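Local coordinates for D-glycero-beta-D-manno-heptose-1,7-bisphosphate 7-phosphatase (Mesorhizobium loti, PDB 2O2X), which removes the C-7 phosphate of D-glycero-beta-D-manno-heptose 1,7-bisphosphate in a magnesium-dependent step of ADP-heptose biosynthesis, at residues 31-42 and 72-81; 47-55 and 88-97. One frame throughout, in Å; residues are numbered along the deposited sequence.

Contact 1: 31-42 and 72-81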
loop_
_atom_site.group_PDB
_atom_site.type_symbol
_atom_site.label_atom_id
_atom_site.label_comp_id
_atom_site.label_asym_id
_atom_site.label_seq_id
_atom_site.Cartn_x
_atom_site.Cartn_y
_atom_site.Cartn_z
ATOM N N LEU A 31 -13.935 -9.263 -3.373
ATOM C CA LEU A 31 -13.406 -9.186 -2.011
ATOM C C LEU A 31 -12.944 -7.751 -1.747
ATOM O O LEU A 31 -12.414 -7.087 -2.652
ATOM C CB LEU A 31 -12.212 -10.104 -1.812
ATOM C CG LEU A 31 -12.491 -11.600 -1.751
ATOM C CD1 LEU A 31 -11.184 -12.361 -1.656
ATOM C CD2 LEU A 31 -13.406 -11.881 -0.565
ATOM N N PRO A 32 -13.051 -7.316 -0.492
ATOM C CA PRO A 32 -12.327 -6.113 -0.083
ATOM C C PRO A 32 -10.849 -6.410 0.022
ATOM O O PRO A 32 -10.463 -7.568 0.150
ATOM C CB PRO A 32 -12.872 -5.819 1.318
ATOM C CG PRO A 32 -13.917 -6.819 1.589
ATOM C CD PRO A 32 -13.751 -7.936 0.637
ATOM N N ALA A 33 -10.041 -5.360 -0.072
ATOM C CA ALA A 33 -8.595 -5.465 0.076
ATOM C C ALA A 33 -8.131 -4.624 1.237
ATOM O O ALA A 33 -8.809 -3.678 1.657
ATOM C CB ALA A 33 -7.895 -4.988 -1.182
ATOM N N LEU A 34 -6.959 -4.987 1.731
ATOM C CA LEU A 34 -6.185 -4.158 2.632
ATOM C C LEU A 34 -5.101 -3.504 1.817
ATOM O O LEU A 34 -4.152 -4.164 1.401
ATOM C CB LEU A 34 -5.574 -4.968 3.785
ATOM C CG LEU A 34 -4.665 -4.177 4.746
ATOM C CD1 LEU A 34 -5.414 -3.101 5.459
ATOM C CD2 LEU A 34 -4.012 -5.130 5.728
ATOM N N PHE A 35 -5.239 -2.201 1.587
ATOM C CA PHE A 35 -4.210 -1.409 0.917
ATOM C C PHE A 35 -3.226 -0.873 1.949
ATOM O O PHE A 35 -3.643 -0.315 2.958
ATOM C CB PHE A 35 -4.823 -0.215 0.173
ATOM C CG PHE A 35 -5.640 -0.590 -1.054
ATOM C CD1 PHE A 35 -5.014 -0.840 -2.276
ATOM C CD2 PHE A 35 -7.027 -0.691 -0.992
ATOM C CE1 PHE A 35 -5.746 -1.167 -3.410
ATOM C CE2 PHE A 35 -7.755 -1.015 -2.143
ATOM C CZ PHE A 35 -7.103 -1.262 -3.337
ATOM N N LEU A 36 -1.933 -0.990 1.654
ATOM C CA LEU A 36 -0.877 -0.502 2.523
ATOM C C LEU A 36 0.083 0.356 1.745
ATOM O O LEU A 36 0.607 -0.050 0.711
ATOM C CB LEU A 36 -0.065 -1.668 3.108
ATOM C CG LEU A 36 -0.847 -2.689 3.956
ATOM C CD1 LEU A 36 0.064 -3.835 4.401
ATOM C CD2 LEU A 36 -1.497 -2.008 5.153
ATOM N N ASP A 37 0.398 1.525 2.263
ATOM C CA ASP A 37 1.600 2.224 1.806
ATOM C C ASP A 37 2.829 1.382 2.252
ATOM O O ASP A 37 2.708 0.490 3.109
ATOM C CB ASP A 37 1.631 3.637 2.416
ATOM C CG ASP A 37 2.762 4.511 1.848
ATOM O OD1 ASP A 37 3.272 4.278 0.753
ATOM O OD2 ASP A 37 3.114 5.487 2.522
ATOM N N ARG A 38 4.011 1.632 1.669
ATOM C CA ARG A 38 5.194 0.873 2.012
ATOM C C ARG A 38 6.106 1.665 2.979
ATOM O O ARG A 38 6.186 1.318 4.162
ATOM C CB ARG A 38 5.935 0.375 0.770
ATOM C CG ARG A 38 6.792 -0.858 1.087
ATOM C CD ARG A 38 7.874 -1.106 0.043
ATOM N NE ARG A 38 8.930 -0.117 0.185
ATOM C CZ ARG A 38 9.843 0.155 -0.740
ATOM N NH1 ARG A 38 9.860 -0.501 -1.894
ATOM N NH2 ARG A 38 10.724 1.100 -0.502
ATOM N N ASP A 39 6.785 2.702 2.502
ATOM C CA ASP A 39 7.754 3.432 3.308
ATOM C C ASP A 39 7.037 4.254 4.372
ATOM O O ASP A 39 6.277 5.176 4.038
ATOM C CB ASP A 39 8.593 4.340 2.409
ATOM C CG ASP A 39 9.366 3.571 1.341
ATOM O OD1 ASP A 39 10.119 2.653 1.689
ATOM O OD2 ASP A 39 9.240 3.947 0.156
ATOM N N GLY A 40 7.318 3.961 5.641
ATOM C CA GLY A 40 6.610 4.572 6.763
ATOM C C GLY A 40 5.461 3.755 7.337
ATOM O O GLY A 40 4.884 4.100 8.390
ATOM N N THR A 41 5.141 2.628 6.699
ATOM C CA THR A 41 4.000 1.803 7.073
ATOM C C THR A 41 4.464 0.366 7.270
ATOM O O THR A 41 4.467 -0.133 8.401
ATOM C CB THR A 41 2.852 1.935 6.039
ATOM O OG1 THR A 41 2.375 3.279 6.046
ATOM C CG2 THR A 41 1.680 1.024 6.353
ATOM N N ILE A 42 4.939 -0.284 6.205
ATOM C CA ILE A 42 5.513 -1.602 6.271
ATOM C C ILE A 42 6.963 -1.566 6.684
ATOM O O ILE A 42 7.373 -2.382 7.513
ATOM C CB ILE A 42 5.360 -2.312 4.899
ATOM C CG1 ILE A 42 3.889 -2.489 4.563
ATOM C CG2 ILE A 42 6.098 -3.665 4.905
ATOM C CD1 ILE A 42 3.670 -3.007 3.145
ATOM N N GLY A 72 -8.031 -14.220 4.442
ATOM C CA GLY A 72 -8.168 -14.440 3.008
ATOM C C GLY A 72 -8.442 -13.187 2.193
ATOM O O GLY A 72 -8.959 -13.291 1.102
ATOM N N ILE A 73 -8.013 -12.028 2.732
ATOM C CA ILE A 73 -8.177 -10.691 2.157
ATOM C C ILE A 73 -6.877 -10.315 1.445
ATOM O O ILE A 73 -5.818 -10.387 2.074
ATOM C CB ILE A 73 -8.483 -9.675 3.320
ATOM C CG1 ILE A 73 -9.879 -9.993 3.884
ATOM C CG2 ILE A 73 -8.364 -8.216 2.912
ATOM C CD1 ILE A 73 -10.935 -10.125 2.807
ATOM N N PRO A 74 -6.947 -9.956 0.144
ATOM C CA PRO A 74 -5.692 -9.581 -0.510
ATOM C C PRO A 74 -5.059 -8.333 0.126
ATOM O O PRO A 74 -5.776 -7.380 0.505
ATOM C CB PRO A 74 -6.106 -9.289 -1.954
ATOM C CG PRO A 74 -7.541 -9.076 -1.898
ATOM C CD PRO A 74 -8.096 -9.833 -0.768
ATOM N N VAL A 75 -3.735 -8.360 0.228
ATOM C CA VAL A 75 -2.948 -7.237 0.712
ATOM C C VAL A 75 -2.235 -6.600 -0.461
ATOM O O VAL A 75 -1.478 -7.250 -1.177
ATOM C CB VAL A 75 -1.961 -7.683 1.798
ATOM C CG1 VAL A 75 -1.092 -6.509 2.235
ATOM C CG2 VAL A 75 -2.702 -8.327 3.011
ATOM N N VAL A 76 -2.525 -5.323 -0.693
ATOM C CA VAL A 76 -2.067 -4.603 -1.866
ATOM C C VAL A 76 -1.204 -3.427 -1.449
ATOM O O VAL A 76 -1.660 -2.522 -0.748
ATOM C CB VAL A 76 -3.239 -4.111 -2.739
ATOM C CG1 VAL A 76 -2.737 -3.370 -3.952
ATOM C CG2 VAL A 76 -4.146 -5.292 -3.151
ATOM N N VAL A 77 0.068 -3.464 -1.864
ATOM C CA VAL A 77 1.015 -2.378 -1.561
ATOM C C VAL A 77 0.852 -1.319 -2.628
ATOM O O VAL A 77 0.910 -1.636 -3.812
ATOM C CB VAL A 77 2.454 -2.888 -1.512
ATOM C CG1 VAL A 77 3.426 -1.714 -1.259
ATOM C CG2 VAL A 77 2.609 -3.960 -0.417
ATOM N N VAL A 78 0.645 -0.076 -2.227
ATOM C CA VAL A 78 0.485 1.057 -3.173
ATOM C C VAL A 78 1.459 2.143 -2.717
ATOM O O VAL A 78 1.326 2.713 -1.635
ATOM C CB VAL A 78 -0.969 1.597 -3.274
ATOM C CG1 VAL A 78 -1.820 0.619 -4.022
ATOM C CG2 VAL A 78 -1.574 1.892 -1.887
ATOM N N THR A 79 2.491 2.391 -3.514
ATOM C CA THR A 79 3.628 3.210 -3.040
ATOM C C THR A 79 4.028 4.233 -4.096
ATOM O O THR A 79 4.212 3.886 -5.260
ATOM C CB THR A 79 4.845 2.332 -2.624
ATOM O OG1 THR A 79 5.966 3.145 -2.267
ATOM C CG2 THR A 79 5.295 1.385 -3.703
ATOM N N ASN A 80 4.196 5.486 -3.678
ATOM C CA ASN A 80 4.824 6.502 -4.505
ATOM C C ASN A 80 6.341 6.384 -4.300
ATOM O O ASN A 80 6.847 6.320 -3.183
ATOM C CB ASN A 80 4.443 7.930 -4.101
ATOM C CG ASN A 80 2.980 8.335 -4.418
ATOM O OD1 ASN A 80 2.257 7.664 -5.161
ATOM N ND2 ASN A 80 2.563 9.495 -3.874
ATOM N N GLN A 81 7.068 6.345 -5.406
ATOM C CA GLN A 81 8.517 6.270 -5.439
ATOM C C GLN A 81 9.084 7.446 -6.222
ATOM O O GLN A 81 9.722 7.277 -7.287
ATOM C CB GLN A 81 8.933 4.914 -6.027
ATOM C CG GLN A 81 8.534 3.719 -5.150
ATOM C CD GLN A 81 9.408 3.574 -3.929
ATOM O OE1 GLN A 81 10.642 3.693 -4.012
ATOM N NE2 GLN A 81 8.790 3.299 -2.782
HETATM O O HOH W 1 3.832 6.682 -0.958
HETATM O O HOH W 2 5.843 4.118 0.172
HETATM O O HOH W 3 12.162 1.674 -3.034
HETATM O O HOH W 4 7.611 6.011 -0.590
#
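Gln81 reaches Asp39 with its amide: NE2 gives a bent hydrogen bond to OD2 (3.0 Å), which it meets nearly along the C-O axis, while the carboxylate and amide planes stand 54° apart. The same NE2 donates a straighter bond to Thr79 OG1 and lies over one face of the Arg38 guanidinium. That guanidinium turns its edge to Asp39, NH2 gripping OD1 at 2.8 Å on the syn side; the Arg38 chain, bent at chi3 (73°), folds back to make this salt bridge. The two oxygens of Asp39 divide the neighbours, OD1 taking Arg38 and Asn43, OD2 taking Gln81 and a water; an alanine here would probably leave the Arg38 guanidinium without its carboxylate mate and the Gln81 amide freer to turn. Behind this cluster, strands 34-36 and 75-80 run parallel, neighbours in the sheet joined by helix 62-71 as a beta-alpha-beta unit. Four backbone bonds alternate between them, from Leu34 N to Pro74 O (2.9 Å) through to Val78 N and Leu36 O. On one face Phe35 lies beside Val76, its CD1 3.8 Å from Val76 CB; helix 141-150 covers this side. On the other, Leu36 CD1 meets Val75 CG1 at 3.6 Å, and Ile42 CD1 touches Val77 CG2. Asp37 OD1 bonds to a water held by Asn80 N, and its salt bridge goes to Lys137. Asp37 is the probable nucleophile and Asp39 the probable proton donor. The apolar strands therefore deliver acids, amide and hydroxyl together at their C-terminal ends, where the phosphoryl group and magnesium are expected to bind.

Contact 2: 47-55 and 88-97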
loop_
_atom_site.group_PDB
_atom_site.type_symbol
_atom_site.label_atom_id
_atom_site.label_comp_id
_atom_site.label_asym_id
_atom_site.label_seq_id
_atom_site.Cartn_x
_atom_site.Cartn_y
_atom_site.Cartn_z
ATOM N N ASP A 47 14.694 8.813 3.430
ATOM C CA ASP A 47 14.673 9.769 2.336
ATOM C C ASP A 47 14.891 9.086 0.987
ATOM O O ASP A 47 14.262 9.458 0.006
ATOM C CB ASP A 47 15.761 10.845 2.516
ATOM C CG ASP A 47 15.455 11.836 3.630
ATOM O OD1 ASP A 47 14.278 11.999 3.995
ATOM O OD2 ASP A 47 16.418 12.466 4.130
ATOM N N TYR A 48 15.784 8.101 0.956
ATOM C CA TYR A 48 16.240 7.510 -0.294
ATOM C C TYR A 48 16.190 5.988 -0.208
ATOM O O TYR A 48 17.167 5.363 0.138
ATOM C CB TYR A 48 17.669 7.962 -0.624
ATOM C CG TYR A 48 17.897 9.447 -0.580
ATOM C CD1 TYR A 48 17.424 10.267 -1.582
ATOM C CD2 TYR A 48 18.576 10.025 0.468
ATOM C CE1 TYR A 48 17.624 11.636 -1.538
ATOM C CE2 TYR A 48 18.784 11.379 0.518
ATOM C CZ TYR A 48 18.304 12.182 -0.479
ATOM O OH TYR A 48 18.516 13.557 -0.431
ATOM N N PRO A 49 15.005 5.387 -0.429
ATOM C CA PRO A 49 14.860 3.949 -0.252
ATOM C C PRO A 49 15.442 3.146 -1.410
ATOM O O PRO A 49 14.711 2.440 -2.096
ATOM C CB PRO A 49 13.346 3.769 -0.144
ATOM C CG PRO A 49 12.793 4.872 -0.944
ATOM C CD PRO A 49 13.707 6.025 -0.737
ATOM N N SER A 50 16.754 3.257 -1.607
ATOM C CA SER A 50 17.457 2.592 -2.729
ATOM C C SER A 50 18.400 1.463 -2.297
ATOM O O SER A 50 18.893 0.721 -3.156
ATOM C CB SER A 50 18.281 3.623 -3.487
ATOM O OG SER A 50 19.292 4.163 -2.635
ATOM N N ASP A 51 18.676 1.325 -0.995
ATOM C CA ASP A 51 19.688 0.367 -0.525
ATOM C C ASP A 51 18.985 -0.728 0.251
ATOM O O ASP A 51 18.487 -0.498 1.343
ATOM C CB ASP A 51 20.746 1.081 0.329
ATOM C CG ASP A 51 21.936 0.181 0.663
ATOM O OD1 ASP A 51 21.779 -1.047 0.601
ATOM O OD2 ASP A 51 23.040 0.717 0.953
ATOM N N PRO A 52 18.914 -1.945 -0.317
ATOM C CA PRO A 52 18.195 -2.989 0.396
ATOM C C PRO A 52 18.741 -3.317 1.778
ATOM O O PRO A 52 17.999 -3.726 2.674
ATOM C CB PRO A 52 18.282 -4.203 -0.524
ATOM C CG PRO A 52 19.073 -3.817 -1.675
ATOM C CD PRO A 52 19.461 -2.401 -1.613
ATOM N N ALA A 53 20.032 -3.095 1.955
ATOM C CA ALA A 53 20.662 -3.374 3.243
ATOM C C ALA A 53 20.147 -2.503 4.403
ATOM O O ALA A 53 20.274 -2.877 5.570
ATOM C CB ALA A 53 22.182 -3.223 3.116
ATOM N N GLU A 54 19.580 -1.359 4.080
ATOM C CA GLU A 54 19.087 -0.409 5.094
ATOM C C GLU A 54 17.629 -0.675 5.468
ATOM O O GLU A 54 17.115 -0.072 6.406
ATOM C CB GLU A 54 19.239 1.024 4.587
ATOM C CG GLU A 54 20.682 1.436 4.424
ATOM C CD GLU A 54 20.870 2.870 3.906
ATOM O OE1 GLU A 54 19.860 3.562 3.582
ATOM O OE2 GLU A 54 22.049 3.308 3.857
ATOM N N ILE A 55 16.961 -1.570 4.747
ATOM C CA ILE A 55 15.522 -1.811 5.015
ATOM C C ILE A 55 15.307 -2.492 6.367
ATOM O O ILE A 55 15.944 -3.511 6.689
ATOM C CB ILE A 55 14.910 -2.655 3.883
ATOM C CG1 ILE A 55 14.803 -1.818 2.612
ATOM C CG2 ILE A 55 13.542 -3.231 4.263
ATOM C CD1 ILE A 55 13.628 -0.797 2.609
ATOM N N TYR A 88 17.321 9.944 -7.884
ATOM C CA TYR A 88 17.971 9.411 -6.713
ATOM C C TYR A 88 18.250 7.920 -6.846
ATOM O O TYR A 88 19.122 7.381 -6.164
ATOM C CB TYR A 88 17.102 9.649 -5.473
ATOM C CG TYR A 88 16.759 11.090 -5.170
ATOM C CD1 TYR A 88 17.581 12.136 -5.553
ATOM C CD2 TYR A 88 15.614 11.388 -4.459
ATOM C CE1 TYR A 88 17.247 13.458 -5.293
ATOM C CE2 TYR A 88 15.289 12.693 -4.150
ATOM C CZ TYR A 88 16.101 13.719 -4.567
ATOM O OH TYR A 88 15.754 15.041 -4.270
ATOM N N PHE A 89 17.436 7.253 -7.653
ATOM C CA PHE A 89 17.575 5.815 -7.959
ATOM C C PHE A 89 16.621 5.478 -9.115
ATOM O O PHE A 89 15.907 6.333 -9.622
ATOM C CB PHE A 89 17.390 4.919 -6.729
ATOM C CG PHE A 89 16.053 5.090 -6.033
ATOM C CD1 PHE A 89 15.901 6.050 -5.061
ATOM C CD2 PHE A 89 14.996 4.241 -6.298
ATOM C CE1 PHE A 89 14.680 6.213 -4.416
ATOM C CE2 PHE A 89 13.776 4.381 -5.649
ATOM C CZ PHE A 89 13.621 5.386 -4.705
ATOM N N GLY A 90 16.653 4.217 -9.544
ATOM C CA GLY A 90 15.816 3.727 -10.626
ATOM C C GLY A 90 15.004 2.508 -10.261
ATOM O O GLY A 90 14.986 2.050 -9.107
ATOM N N TRP A 91 14.319 1.966 -11.252
ATOM C CA TRP A 91 13.479 0.802 -11.053
ATOM C C TRP A 91 14.256 -0.423 -10.634
ATOM O O TRP A 91 13.703 -1.277 -9.970
ATOM C CB TRP A 91 12.609 0.502 -12.262
ATOM C CG TRP A 91 11.453 1.455 -12.404
ATOM C CD1 TRP A 91 11.217 2.283 -13.440
ATOM C CD2 TRP A 91 10.354 1.639 -11.483
ATOM N NE1 TRP A 91 10.060 3.000 -13.234
ATOM C CE2 TRP A 91 9.503 2.615 -12.041
ATOM C CE3 TRP A 91 10.019 1.068 -10.244
ATOM C CZ2 TRP A 91 8.319 3.035 -11.417
ATOM C CZ3 TRP A 91 8.848 1.500 -9.608
ATOM C CH2 TRP A 91 8.019 2.481 -10.200
ATOM N N SER A 92 15.541 -0.536 -11.002
ATOM C CA SER A 92 16.319 -1.687 -10.542
ATOM C C SER A 92 16.557 -1.663 -9.033
ATOM O O SER A 92 16.472 -2.686 -8.358
ATOM C CB SER A 92 17.638 -1.773 -11.304
ATOM O OG SER A 92 17.353 -2.177 -12.631
ATOM N N ALA A 93 16.818 -0.475 -8.513
ATOM C CA ALA A 93 16.945 -0.319 -7.072
ATOM C C ALA A 93 15.611 -0.609 -6.375
ATOM O O ALA A 93 15.579 -1.275 -5.334
ATOM C CB ALA A 93 17.437 1.046 -6.725
ATOM N N PHE A 94 14.501 -0.108 -6.937
ATOM C CA PHE A 94 13.190 -0.423 -6.382
ATOM C C PHE A 94 13.000 -1.940 -6.333
ATOM O O PHE A 94 12.513 -2.503 -5.351
ATOM C CB PHE A 94 12.051 0.210 -7.199
ATOM C CG PHE A 94 10.685 -0.212 -6.728
ATOM C CD1 PHE A 94 10.124 0.365 -5.591
ATOM C CD2 PHE A 94 9.985 -1.220 -7.346
ATOM C CE1 PHE A 94 8.905 -0.011 -5.143
ATOM C CE2 PHE A 94 8.773 -1.629 -6.887
ATOM C CZ PHE A 94 8.216 -1.025 -5.789
ATOM N N ALA A 95 13.362 -2.632 -7.410
ATOM C CA ALA A 95 13.182 -4.077 -7.432
ATOM C C ALA A 95 13.950 -4.767 -6.297
ATOM O O ALA A 95 13.426 -5.640 -5.607
ATOM C CB ALA A 95 13.613 -4.659 -8.805
ATOM N N ALA A 96 15.194 -4.357 -6.103
ATOM C CA ALA A 96 16.018 -4.917 -5.029
ATOM C C ALA A 96 15.479 -4.604 -3.621
ATOM O O ALA A 96 15.427 -5.467 -2.754
ATOM C CB ALA A 96 17.433 -4.411 -5.157
ATOM N N VAL A 97 15.104 -3.352 -3.412
ATOM C CA VAL A 97 14.601 -2.919 -2.114
ATOM C C VAL A 97 13.259 -3.565 -1.821
ATOM O O VAL A 97 13.025 -4.074 -0.703
ATOM C CB VAL A 97 14.500 -1.384 -2.065
ATOM C CG1 VAL A 97 13.697 -0.901 -0.844
ATOM C CG2 VAL A 97 15.873 -0.776 -2.061
#
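Tyr48 drives the edge of its ring into the face of Tyr88 in an almost perfect T: the planes stand at 89°, the centroids are 4.9 Å apart, and Tyr48 CE1 sits over the centre of the Tyr88 ring. This pair lies at the exposed end of the contact. Next to it, Phe89 packs against the following two loop residues: Pro49 lays CD against CE1 of Phe89 at 3.8 Å, and Ser50 brings CB to 3.6 Å from Phe89 CB. Phe89 CG lies between its own backbone N and carbonyl carbon (chi1 58°), which puts one ring face toward Ser50 CA and Pro49 O. Further on, Val97 fills the inner side of the bend. Its CG2 presses on backbone, 3.4 Å from Ser50 C, while CG1, anti to the backbone N (chi1 168°), meets Ile55 CD1 at a tight 3.5 Å. Pro52 rests CG on Ala96 CB (3.9 Å) at the outer flank of the helix. The loop bends through two turns of its own: an inverse gamma turn centred on Pro49, then an Asx turn in which Asp51 OD1 accepts from Ala53 N, leading into the 3-10 segment 52-54. Gly90, at the N-cap position, starts helix 91-107. Apolar contacts thus fasten the loop between strand 34-36 and helix 62-71 to residues 88-89 and the first turns of helix 91-107. Asp47 and Tyr48 belong, by similarity, to the substrate site, so the contact probably holds part of the substrate-binding loop of this HAD-type phosphatase in place beside helix 91-107.

Contact 1 lies at the centre of the chain and is almost wholly buried; contact 2 is at the surface, about 18 Å away between centres. The first combines strand pairing and apolar sheet faces with a polar cluster at the C-terminal ends; the second has no hydrogen bonds between its segments and relies on aromatic rings, prolines and small aliphatic groups. Their segments alternate along the chain: 47-55 follows the strand of 31-42, and 88-97 follows that of 72-81, so contact 2 pairs chain downstream of the two strands paired in contact 1. They also touch directly. Arg38 packs on Phe94 and Val97, and Gln81 on Phe89 and Phe94, which puts helix 91-107 against polar residues of the probable substrate site.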